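Local coordinates for NOL1/NOP2/sun family protein (Enterococcus faecium, PDB 3M4X), which probably methylates ribosomal RNA, as a member of the NOL1/NOP2/sun family of methyltransferases that joins a catalytic domain to a PUA-like RNA-binding domain, at residues Gly131-Asn136 and Ser156-Thr161; Pro170-Phe175 and Asp363-Val368. All coordinates share one frame; numbering follows the deposited sequence.

Interaction 1: Gly131-Asn136 and Ser156-Thr161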
loop_
_atom_site.group_PDB
_atom_site.type_symbol
_atom_site.label_atom_id
_atom_site.label_comp_id
_atom_site.label_asym_id
_atom_site.label_seq_id
_atom_site.Cartn_x
_atom_site.Cartn_y
_atom_site.Cartn_z
ATOM N N GLY A 131 -11.885 -4.517 8.796
ATOM C CA GLY A 131 -11.621 -3.175 9.252
ATOM C C GLY A 131 -11.679 -2.188 8.112
ATOM O O GLY A 131 -12.307 -2.443 7.096
ATOM N N LEU A 132 -11.019 -1.051 8.286
ATOM C CA LEU A 132 -11.061 0.019 7.303
ATOM C C LEU A 132 -9.676 0.601 7.085
ATOM O O LEU A 132 -9.028 1.052 8.022
ATOM C CB LEU A 132 -12.001 1.128 7.762
ATOM C CG LEU A 132 -11.977 2.415 6.936
ATOM C CD1 LEU A 132 -12.487 2.191 5.515
ATOM C CD2 LEU A 132 -12.769 3.520 7.613
ATOM N N LEU A 133 -9.235 0.608 5.836
ATOM C CA LEU A 133 -7.930 1.149 5.496
ATOM C C LEU A 133 -8.176 2.422 4.726
ATOM O O LEU A 133 -8.680 2.371 3.605
ATOM C CB LEU A 133 -7.167 0.166 4.592
ATOM C CG LEU A 133 -5.634 0.197 4.431
ATOM C CD1 LEU A 133 -5.219 -0.067 2.986
ATOM C CD2 LEU A 133 -4.975 1.452 4.942
ATOM N N VAL A 134 -7.842 3.570 5.295
ATOM C CA VAL A 134 -7.841 4.755 4.449
ATOM C C VAL A 134 -6.428 5.142 4.015
ATOM O O VAL A 134 -5.487 5.191 4.811
ATOM C CB VAL A 134 -8.786 5.921 4.927
ATOM C CG1 VAL A 134 -9.496 5.591 6.231
ATOM C CG2 VAL A 134 -8.085 7.256 4.943
ATOM N N THR A 135 -6.291 5.330 2.712
ATOM C CA THR A 135 -4.995 5.500 2.092
ATOM C C THR A 135 -5.036 6.820 1.375
ATOM O O THR A 135 -5.783 6.996 0.420
ATOM C CB THR A 135 -4.727 4.412 1.051
ATOM O OG1 THR A 135 -5.185 3.152 1.542
ATOM C CG2 THR A 135 -3.271 4.317 0.791
ATOM N N ASN A 136 -4.239 7.757 1.856
ATOM C CA ASN A 136 -4.262 9.096 1.326
ATOM C C ASN A 136 -2.990 9.429 0.545
ATOM O O ASN A 136 -1.888 9.084 0.958
ATOM C CB ASN A 136 -4.449 10.087 2.473
ATOM C CG ASN A 136 -4.356 11.530 2.008
ATOM O OD1 ASN A 136 -5.299 12.071 1.429
ATOM N ND2 ASN A 136 -3.210 12.155 2.248
ATOM N N SER A 156 -10.486 -4.891 -0.634
ATOM C CA SER A 156 -11.912 -4.601 -0.678
ATOM C C SER A 156 -12.384 -3.632 0.402
ATOM O O SER A 156 -13.509 -3.174 0.346
ATOM C CB SER A 156 -12.715 -5.901 -0.597
ATOM O OG SER A 156 -12.340 -6.643 0.549
ATOM N N ASN A 157 -11.527 -3.307 1.372
ATOM C CA ASN A 157 -11.938 -2.467 2.502
ATOM C C ASN A 157 -11.204 -1.115 2.584
ATOM O O ASN A 157 -11.049 -0.546 3.669
ATOM C CB ASN A 157 -11.769 -3.227 3.827
ATOM C CG ASN A 157 -10.316 -3.564 4.124
ATOM O OD1 ASN A 157 -9.483 -3.589 3.217
ATOM N ND2 ASN A 157 -10.004 -3.825 5.395
ATOM N N ALA A 158 -10.765 -0.597 1.441
ATOM C CA ALA A 158 -9.994 0.637 1.434
ATOM C C ALA A 158 -10.782 1.827 0.892
ATOM O O ALA A 158 -11.592 1.685 -0.023
ATOM C CB ALA A 158 -8.698 0.457 0.645
ATOM N N ILE A 159 -10.547 2.993 1.485
ATOM C CA ILE A 159 -10.988 4.256 0.912
ATOM C C ILE A 159 -9.739 5.000 0.482
ATOM O O ILE A 159 -8.893 5.295 1.305
ATOM C CB ILE A 159 -11.705 5.130 1.942
ATOM C CG1 ILE A 159 -12.896 4.384 2.542
ATOM C CG2 ILE A 159 -12.156 6.419 1.303
ATOM C CD1 ILE A 159 -13.919 3.995 1.531
ATOM N N VAL A 160 -9.610 5.284 -0.805
ATOM C CA VAL A 160 -8.455 6.024 -1.294
ATOM C C VAL A 160 -8.752 7.530 -1.357
ATOM O O VAL A 160 -9.679 7.990 -2.029
ATOM C CB VAL A 160 -7.952 5.487 -2.651
ATOM C CG1 VAL A 160 -6.863 6.373 -3.197
ATOM C CG2 VAL A 160 -7.423 4.067 -2.483
ATOM N N THR A 161 -7.948 8.286 -0.632
ATOM C CA THR A 161 -8.170 9.707 -0.433
ATOM C C THR A 161 -7.127 10.565 -1.149
ATOM O O THR A 161 -5.973 10.151 -1.343
ATOM C CB THR A 161 -8.165 10.016 1.071
ATOM O OG1 THR A 161 -9.455 9.702 1.610
ATOM C CG2 THR A 161 -7.887 11.454 1.314
#
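Leu133 to Asn136 pair in parallel with Ala158 to Thr161, the two strand axes lying 4.5 Å apart at closest and 18° from parallel. With helix 140-153 between them, the strands form a beta-alpha-beta unit of the Rossmann-like methyltransferase fold. Four backbone hydrogen bonds make the ladder. Leu133 N reaches Asn157 O at 3.1 Å, and Ile159 N reaches Leu133 O. Thr135 N then binds Ile159 O, and Thr161 N closes the row on Thr135 O at 2.7 Å. CA-H...O contacts fill in between, such as Ala158 CA to Leu133 O. On its other edge, strand 132-136 bonds to strand 108-111, so it is an inner strand of the sheet.

Leu132, Val134 and Ile159 share one face with Asn136 and Thr161. Leu132 CD1 crosses over to Ile159 CG1 at 3.7 Å, and Val134 CB lies 4.2 Å from Ile159 CB. On the other face Leu133 CD1 packs 4.2 Å from Ala158 CB. Leu133 and Thr135 also touch helix 118-127, which covers this face. Thr135 OG1 on this face and Thr161 OG1 on the opposite one are buried without a polar partner in the model. The Asn136 amide is held from beyond the pair: its ND2 donates to His163 O and Leu112 O. At the start of the ladder, CG of Asn157 sits between its backbone N and carbonyl carbon (chi1 64°). This turns the amide toward segment 131-136, where Asn157 ND2 makes a weak, bent hydrogen bond to Gly131 O, 3.2 Å long with 144° at the hydrogen.

Interaction 2: Pro170-Phe175 and Asp363-Val368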
loop_
_atom_site.group_PDB
_atom_site.type_symbol
_atom_site.label_atom_id
_atom_site.label_comp_id
_atom_site.label_asym_id
_atom_site.label_seq_id
_atom_site.Cartn_x
_atom_site.Cartn_y
_atom_site.Cartn_z
ATOM N N PRO A 170 -10.725 17.287 10.154
ATOM C CA PRO A 170 -12.133 17.470 10.516
ATOM C C PRO A 170 -12.934 16.180 10.360
ATOM O O PRO A 170 -13.839 15.928 11.144
ATOM C CB PRO A 170 -12.613 18.538 9.528
ATOM C CG PRO A 170 -11.385 19.306 9.189
ATOM C CD PRO A 170 -10.261 18.313 9.199
ATOM N N HIS A 171 -12.588 15.362 9.374
ATOM C CA HIS A 171 -13.317 14.125 9.119
ATOM C C HIS A 171 -12.903 12.934 9.981
ATOM O O HIS A 171 -13.675 11.989 10.140
ATOM C CB HIS A 171 -13.186 13.732 7.647
ATOM C CG HIS A 171 -13.681 14.780 6.704
ATOM N ND1 HIS A 171 -14.935 14.736 6.135
ATOM C CD2 HIS A 171 -13.094 15.909 6.240
ATOM C CE1 HIS A 171 -15.099 15.790 5.356
ATOM N NE2 HIS A 171 -13.997 16.517 5.401
ATOM N N PHE A 172 -11.692 12.970 10.528
ATOM C CA PHE A 172 -11.125 11.772 11.143
ATOM C C PHE A 172 -10.497 12.011 12.509
ATOM O O PHE A 172 -9.710 11.189 12.996
ATOM C CB PHE A 172 -10.074 11.168 10.217
ATOM C CG PHE A 172 -10.644 10.524 8.991
ATOM C CD1 PHE A 172 -10.504 11.118 7.748
ATOM C CD2 PHE A 172 -11.299 9.306 9.076
ATOM C CE1 PHE A 172 -11.016 10.504 6.601
ATOM C CE2 PHE A 172 -11.811 8.690 7.942
ATOM C CZ PHE A 172 -11.673 9.293 6.704
ATOM N N SER A 173 -10.833 13.141 13.112
ATOM C CA SER A 173 -10.354 13.465 14.447
ATOM C C SER A 173 -10.648 12.315 15.419
ATOM O O SER A 173 -11.792 11.863 15.525
ATOM C CB SER A 173 -11.001 14.767 14.937
ATOM O OG SER A 173 -10.398 15.214 16.135
ATOM N N GLY A 174 -9.605 11.841 16.106
ATOM C CA GLY A 174 -9.706 10.720 17.034
ATOM C C GLY A 174 -10.214 9.386 16.483
ATOM O O GLY A 174 -10.690 8.529 17.247
ATOM N N PHE A 175 -10.096 9.191 15.173
ATOM C CA PHE A 175 -10.771 8.077 14.487
ATOM C C PHE A 175 -9.983 6.748 14.426
ATOM O O PHE A 175 -10.556 5.674 14.619
ATOM C CB PHE A 175 -11.175 8.538 13.081
ATOM C CG PHE A 175 -11.859 7.481 12.242
ATOM C CD1 PHE A 175 -13.216 7.224 12.386
ATOM C CD2 PHE A 175 -11.159 6.794 11.265
ATOM C CE1 PHE A 175 -13.845 6.277 11.598
ATOM C CE2 PHE A 175 -11.780 5.851 10.470
ATOM C CZ PHE A 175 -13.123 5.591 10.636
ATOM N N ASP A 363 -18.873 12.822 2.644
ATOM C CA ASP A 363 -19.243 14.121 2.087
ATOM C C ASP A 363 -18.143 15.141 2.385
ATOM O O ASP A 363 -17.726 15.297 3.536
ATOM C CB ASP A 363 -20.591 14.591 2.647
ATOM C CG ASP A 363 -21.741 13.661 2.270
ATOM O OD1 ASP A 363 -21.710 13.081 1.161
ATOM O OD2 ASP A 363 -22.680 13.511 3.080
ATOM N N GLY A 364 -17.656 15.817 1.348
ATOM C CA GLY A 364 -16.617 16.813 1.526
ATOM C C GLY A 364 -15.222 16.243 1.343
ATOM O O GLY A 364 -14.225 16.960 1.449
ATOM N N LEU A 365 -15.141 14.949 1.057
ATOM C CA LEU A 365 -13.847 14.325 0.811
ATOM C C LEU A 365 -13.605 14.095 -0.672
ATOM O O LEU A 365 -14.521 13.749 -1.414
ATOM C CB LEU A 365 -13.736 12.999 1.554
ATOM C CG LEU A 365 -12.916 12.958 2.840
ATOM C CD1 LEU A 365 -13.824 12.803 4.040
ATOM C CD2 LEU A 365 -11.951 11.799 2.766
ATOM N N LYS A 366 -12.369 14.303 -1.107
ATOM C CA LYS A 366 -11.956 13.858 -2.426
ATOM C C LYS A 366 -11.619 12.359 -2.346
ATOM O O LYS A 366 -10.555 11.969 -1.864
ATOM C CB LYS A 366 -10.759 14.674 -2.924
ATOM C CG LYS A 366 -11.025 16.161 -3.016
ATOM C CD LYS A 366 -9.799 16.916 -3.512
ATOM C CE LYS A 366 -10.146 18.358 -3.832
ATOM N NZ LYS A 366 -8.980 19.108 -4.380
ATOM N N VAL A 367 -12.548 11.527 -2.801
ATOM C CA VAL A 367 -12.389 10.087 -2.710
ATOM C C VAL A 367 -12.262 9.473 -4.094
ATOM O O VAL A 367 -13.208 9.503 -4.884
ATOM C CB VAL A 367 -13.565 9.442 -1.983
ATOM C CG1 VAL A 367 -13.504 7.944 -2.134
ATOM C CG2 VAL A 367 -13.557 9.833 -0.520
ATOM N N VAL A 368 -11.077 8.927 -4.372
ATOM C CA VAL A 368 -10.748 8.299 -5.646
ATOM C C VAL A 368 -11.270 6.864 -5.703
ATOM O O VAL A 368 -11.557 6.322 -6.776
ATOM C CB VAL A 368 -9.223 8.285 -5.844
ATOM C CG1 VAL A 368 -8.863 7.779 -7.223
ATOM C CG2 VAL A 368 -8.666 9.690 -5.622
#
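His171 and Leu365 carry most of this contact, in which the end of helix 165-172 in the methyltransferase fold meets the loop leading into strand 367-370. The loop falls within the first C-terminal domain of the RsmF family, and 187 residues separate the two segments.

The leucine side chain lies against one face of the imidazole. Leu365 CD1 is 3.4 Å from the centroid of the His171 ring and 26° off its normal, a CH-pi contact. The methyl is displaced toward the rim, and Leu365 CD1 comes nearest to His171 ND1, at 3.1 Å. CG of His171 is anti to its own carbonyl carbon (chi1 -58°), which brings the ring alongside the loop. There the ring edge meets backbone: Asp363 O lies close to the ring plane, 3.2 Å from His171 CE1.

The second branch of Leu365 goes to another ring. Leu365 CD2 meets the ring edge of Phe172 at CE1, 4.2 Å away. Phe172 also packs on Pro360 and Met223. The main chain then reverses in a type II beta turn from Phe172 to Phe175. Gly174 has positive phi in this turn, and Phe175 N closes it on Phe172 O at 3.0 Å.

Overall arrangement
Interaction 1 and interaction 2 follow each other along the chain, and their centres are about 11 Å apart. Strand 158-161 leads into helix 165-172, so one strand of the first contact runs on to the helix of the second. They also meet through the sheet: strand 367-370 pairs antiparallel with strand 158-161, and Val368 N probably bonds to Val160 O at 2.9 Å. Side chains touch as well. Leu365 CD2 packs 3.5 Å from Thr161 OG1, and Phe175 CZ lies 3.7 Å from Leu132 CD2. Interaction 1 is buried in the methyltransferase core, whereas interaction 2 lies at the surface, where the C-terminal region meets the methyltransferase fold.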